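Local coordinates for protein TOXN (Bacillus thuringiensis, PDB 4ATO) that acts as the endoribonuclease toxin of a type III toxin-antitoxin system, cutting adenine-rich RNA and being inhibited by a repeat of its own antitoxin RNA, at residues G41-I46 with R127-V132. Numbering follows the deposited sequence.
With nucleotides of chain B.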
loop_
_atom_site.group_PDB
_atom_site.type_symbol
_atom_site.label_atom_id
_atom_site.label_comp_id
_atom_site.label_asym_id
_atom_site.label_seq_id
_atom_site.Cartn_x
_atom_site.Cartn_y
_atom_site.Cartn_z
ATOM N N GLY A 41 -4.888 -3.581 -28.144
ATOM C CA GLY A 41 -5.323 -2.264 -28.569
ATOM C C GLY A 41 -4.874 -1.177 -27.609
ATOM O O GLY A 41 -5.127 -1.252 -26.407
ATOM N N VAL A 42 -4.192 -0.171 -28.140
ATOM C CA VAL A 42 -3.859 1.025 -27.378
ATOM C C VAL A 42 -5.171 1.682 -26.975
ATOM O O VAL A 42 -6.079 1.807 -27.805
ATOM C CB VAL A 42 -3.014 1.998 -28.218
ATOM C CG1 VAL A 42 -2.929 3.360 -27.542
ATOM C CG2 VAL A 42 -1.609 1.415 -28.437
ATOM N N LEU A 43 -5.273 2.081 -25.708
ATOM C CA LEU A 43 -6.541 2.545 -25.130
ATOM C C LEU A 43 -7.133 3.782 -25.811
ATOM O O LEU A 43 -8.346 3.864 -26.021
ATOM C CB LEU A 43 -6.399 2.783 -23.618
ATOM C CG LEU A 43 -6.060 1.551 -22.761
ATOM C CD1 LEU A 43 -6.127 1.883 -21.278
ATOM C CD2 LEU A 43 -6.961 0.351 -23.088
ATOM N N GLU A 44 -6.298 4.742 -26.153
ATOM C CA GLU A 44 -6.762 5.921 -26.850
ATOM C C GLU A 44 -6.142 6.070 -28.245
ATOM O O GLU A 44 -5.037 5.643 -28.486
ATOM C CB GLU A 44 -6.543 7.168 -25.992
ATOM C CG GLU A 44 -6.524 6.868 -24.503
ATOM C CD GLU A 44 -6.787 8.068 -23.613
ATOM O OE1 GLU A 44 -6.329 9.166 -23.934
ATOM O OE2 GLU A 44 -7.443 7.908 -22.575
ATOM N N LYS A 45 -6.881 6.675 -29.150
ATOM C CA LYS A 45 -6.410 6.910 -30.508
ATOM C C LYS A 45 -5.177 7.794 -30.495
ATOM O O LYS A 45 -4.987 8.575 -29.572
ATOM C CB LYS A 45 -7.508 7.569 -31.356
ATOM C CG LYS A 45 -8.726 6.677 -31.549
ATOM C CD LYS A 45 -9.573 7.105 -32.736
ATOM C CE LYS A 45 -10.789 6.199 -32.892
ATOM N NZ LYS A 45 -11.539 6.502 -34.140
ATOM N N ILE A 46 -4.334 7.654 -31.511
ATOM C CA ILE A 46 -3.205 8.556 -31.697
ATOM C C ILE A 46 -3.355 9.246 -33.042
ATOM O O ILE A 46 -3.376 8.583 -34.080
ATOM C CB ILE A 46 -1.872 7.816 -31.659
ATOM C CG1 ILE A 46 -1.719 7.068 -30.331
ATOM C CG2 ILE A 46 -0.730 8.795 -31.850
ATOM C CD1 ILE A 46 -0.507 6.137 -30.284
ATOM N N ARG A 127 1.351 1.105 -17.813
ATOM C CA ARG A 127 2.726 1.047 -18.296
ATOM C C ARG A 127 2.801 0.957 -19.814
ATOM O O ARG A 127 3.626 1.624 -20.434
ATOM C CB ARG A 127 3.467 -0.116 -17.639
ATOM C CG ARG A 127 3.601 0.070 -16.126
ATOM C CD ARG A 127 3.969 -1.232 -15.443
ATOM N NE ARG A 127 5.152 -1.075 -14.601
ATOM C CZ ARG A 127 5.130 -0.982 -13.276
ATOM N NH1 ARG A 127 3.979 -1.041 -12.620
ATOM N NH2 ARG A 127 6.263 -0.837 -12.604
ATOM N N VAL A 128 1.944 0.133 -20.412
ATOM C CA VAL A 128 1.848 0.071 -21.865
ATOM C C VAL A 128 1.571 1.467 -22.416
ATOM O O VAL A 128 2.312 1.989 -23.257
ATOM C CB VAL A 128 0.711 -0.862 -22.313
ATOM C CG1 VAL A 128 0.579 -0.844 -23.834
ATOM C CG2 VAL A 128 0.959 -2.282 -21.817
ATOM N N THR A 129 0.496 2.067 -21.915
ATOM C CA THR A 129 0.095 3.413 -22.297
ATOM C C THR A 129 1.268 4.376 -22.146
ATOM O O THR A 129 1.626 5.094 -23.076
ATOM C CB THR A 129 -1.063 3.898 -21.403
ATOM O OG1 THR A 129 -2.188 3.022 -21.562
ATOM C CG2 THR A 129 -1.464 5.342 -21.748
ATOM N N ASN A 130 1.877 4.369 -20.972
ATOM C CA ASN A 130 3.009 5.234 -20.712
ATOM C C ASN A 130 4.118 5.081 -21.764
ATOM O O ASN A 130 4.565 6.064 -22.342
ATOM C CB ASN A 130 3.532 4.984 -19.301
ATOM C CG ASN A 130 4.754 5.808 -18.979
ATOM O OD1 ASN A 130 4.701 7.038 -18.958
ATOM N ND2 ASN A 130 5.862 5.134 -18.714
ATOM N N LYS A 131 4.529 3.845 -22.031
ATOM C CA LYS A 131 5.606 3.596 -22.985
ATOM C C LYS A 131 5.172 3.942 -24.396
ATOM O O LYS A 131 5.941 4.529 -25.138
ATOM C CB LYS A 131 6.123 2.141 -22.910
ATOM C CG LYS A 131 6.859 1.841 -21.610
ATOM C CD LYS A 131 7.378 0.406 -21.539
ATOM C CE LYS A 131 8.090 0.160 -20.212
ATOM N NZ LYS A 131 8.562 -1.265 -20.034
ATOM N N VAL A 132 3.950 3.583 -24.774
ATOM C CA VAL A 132 3.441 3.944 -26.108
ATOM C C VAL A 132 3.570 5.454 -26.406
ATOM O O VAL A 132 3.973 5.845 -27.500
ATOM C CB VAL A 132 1.968 3.475 -26.305
ATOM C CG1 VAL A 132 1.263 4.282 -27.398
ATOM C CG2 VAL A 132 1.910 1.970 -26.603
ATOM P P C B 18 8.699 -0.335 -16.439
ATOM O OP1 C B 18 7.299 0.053 -16.789
ATOM O OP2 C B 18 9.507 -1.024 -17.454
ATOM O "O5'" C B 18 9.483 0.939 -15.904
ATOM C "C5'" C B 18 8.986 1.713 -14.826
ATOM C "C4'" C B 18 10.005 2.733 -14.393
ATOM O "O4'" C B 18 11.224 2.061 -13.973
ATOM C "C3'" C B 18 10.454 3.689 -15.480
ATOM O "O3'" C B 18 9.578 4.791 -15.622
ATOM C "C2'" C B 18 11.864 4.079 -15.055
ATOM O "O2'" C B 18 11.833 5.134 -14.103
ATOM C "C1'" C B 18 12.352 2.813 -14.358
ATOM N N1 C B 18 13.224 1.978 -15.229
ATOM C C2 C B 18 14.520 2.434 -15.523
ATOM O O2 C B 18 14.883 3.532 -15.085
ATOM N N3 C B 18 15.348 1.686 -16.294
ATOM C C4 C B 18 14.929 0.507 -16.756
ATOM N N4 C B 18 15.779 -0.201 -17.505
ATOM C C5 C B 18 13.620 0.004 -16.463
ATOM C C6 C B 18 12.818 0.765 -15.711
ATOM P P A B 17 10.463 -5.907 -16.536
ATOM O OP1 A B 17 9.217 -6.035 -17.328
ATOM O OP2 A B 17 11.752 -5.891 -17.256
ATOM O "O5'" A B 17 10.377 -4.644 -15.561
ATOM C "C5'" A B 17 9.262 -4.438 -14.714
ATOM C "C4'" A B 17 9.446 -3.214 -13.846
ATOM O "O4'" A B 17 10.576 -3.401 -12.948
ATOM C "C3'" A B 17 9.764 -1.909 -14.573
ATOM O "O3'" A B 17 8.611 -1.295 -15.133
ATOM C "C2'" A B 17 10.422 -1.089 -13.472
ATOM O "O2'" A B 17 9.450 -0.582 -12.576
ATOM C "C1'" A B 17 11.231 -2.161 -12.740
ATOM N N9 A B 17 12.607 -2.245 -13.270
ATOM C C8 A B 17 13.172 -3.182 -14.102
ATOM N N7 A B 17 14.418 -2.923 -14.402
ATOM C C5 A B 17 14.697 -1.727 -13.754
ATOM C C6 A B 17 15.851 -0.910 -13.686
ATOM N N6 A B 17 17.012 -1.188 -14.292
ATOM N N1 A B 17 15.776 0.217 -12.943
ATOM C C2 A B 17 14.622 0.504 -12.322
ATOM N N3 A B 17 13.481 -0.179 -12.314
ATOM C C4 A B 17 13.584 -1.302 -13.048
ATOM P P C B 19 9.176 5.327 -17.073
ATOM O OP1 C B 19 8.070 6.294 -16.875
ATOM O OP2 C B 19 8.944 4.156 -17.939
ATOM O "O5'" C B 19 10.491 6.085 -17.539
ATOM C "C5'" C B 19 11.086 7.098 -16.728
ATOM C "C4'" C B 19 12.233 7.777 -17.444
ATOM O "O4'" C B 19 13.346 6.839 -17.569
ATOM C "C3'" C B 19 11.920 8.253 -18.859
ATOM O "O3'" C B 19 12.621 9.464 -19.110
ATOM C "C2'" C B 19 12.492 7.133 -19.732
ATOM O "O2'" C B 19 12.830 7.519 -21.046
ATOM C "C1'" C B 19 13.720 6.723 -18.928
ATOM N N1 C B 19 14.180 5.335 -19.176
ATOM C C2 C B 19 15.417 5.163 -19.819
ATOM O O2 C B 19 16.043 6.177 -20.146
ATOM N N3 C B 19 15.898 3.920 -20.076
ATOM C C4 C B 19 15.191 2.858 -19.698
ATOM N N4 C B 19 15.692 1.646 -19.957
ATOM C C5 C B 19 13.930 2.995 -19.029
ATOM C C6 C B 19 13.463 4.237 -18.787
HETATM O O HOH W 1 -2.798 2.562 -23.926
#
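The guanidinium of Arg127 meets the RNA of chain B with its edge: O3' of A17 lies there in the guanidinium plane, and O2' of A17 and OP1 of C18 sit close to that plane. NE of Arg127 donates to OP1 of C18 (3.3 Å, N-H...O 144°) and its NH2 to O2' of A17 (3.2 Å), with a weak bond from NH2 to O3' of A17; the chain bends at chi3 (127°), and its end meets both nucleotides, NE at C18 and NH2 at A17. The extended Lys131 brings NZ to OP2 of C18 at 2.8 Å, and NZ is gripped further by the carbonyl oxygens of Ser65 and Ser68. Asn130 adds a bond from ND2 to OP1 of C19 (3.1 Å), so little more than one turn of helix 108-139 binds three successive nucleotides of the antitoxin RNA.

The same helix packs on the antiparallel sheet of this ToxN/AbiQ toxin, Val128 and Val132 touching its strands, while the loop between strands 38-41 and 51-56 lies beside it. There Val42 and Val132 meet tip to tip through their CG2 methyls, 4.0 Å apart, both also resting on Val53. Ile46 approaches Val132 obliquely; CD1 of Ile46 lies 3.9 Å from CG1 of Val132. Leu43 crosses Thr129 at about a right angle, CD1 of Leu43 lying 4.1 Å from OG1 of Thr129. No direct hydrogen bond joins residues 41-46 to 127-132; a water accepts from Leu43 N and lies 2.5 Å from Thr129 OG1, which is hydrogen-bonded to the carbonyl oxygen of Met125 one turn earlier.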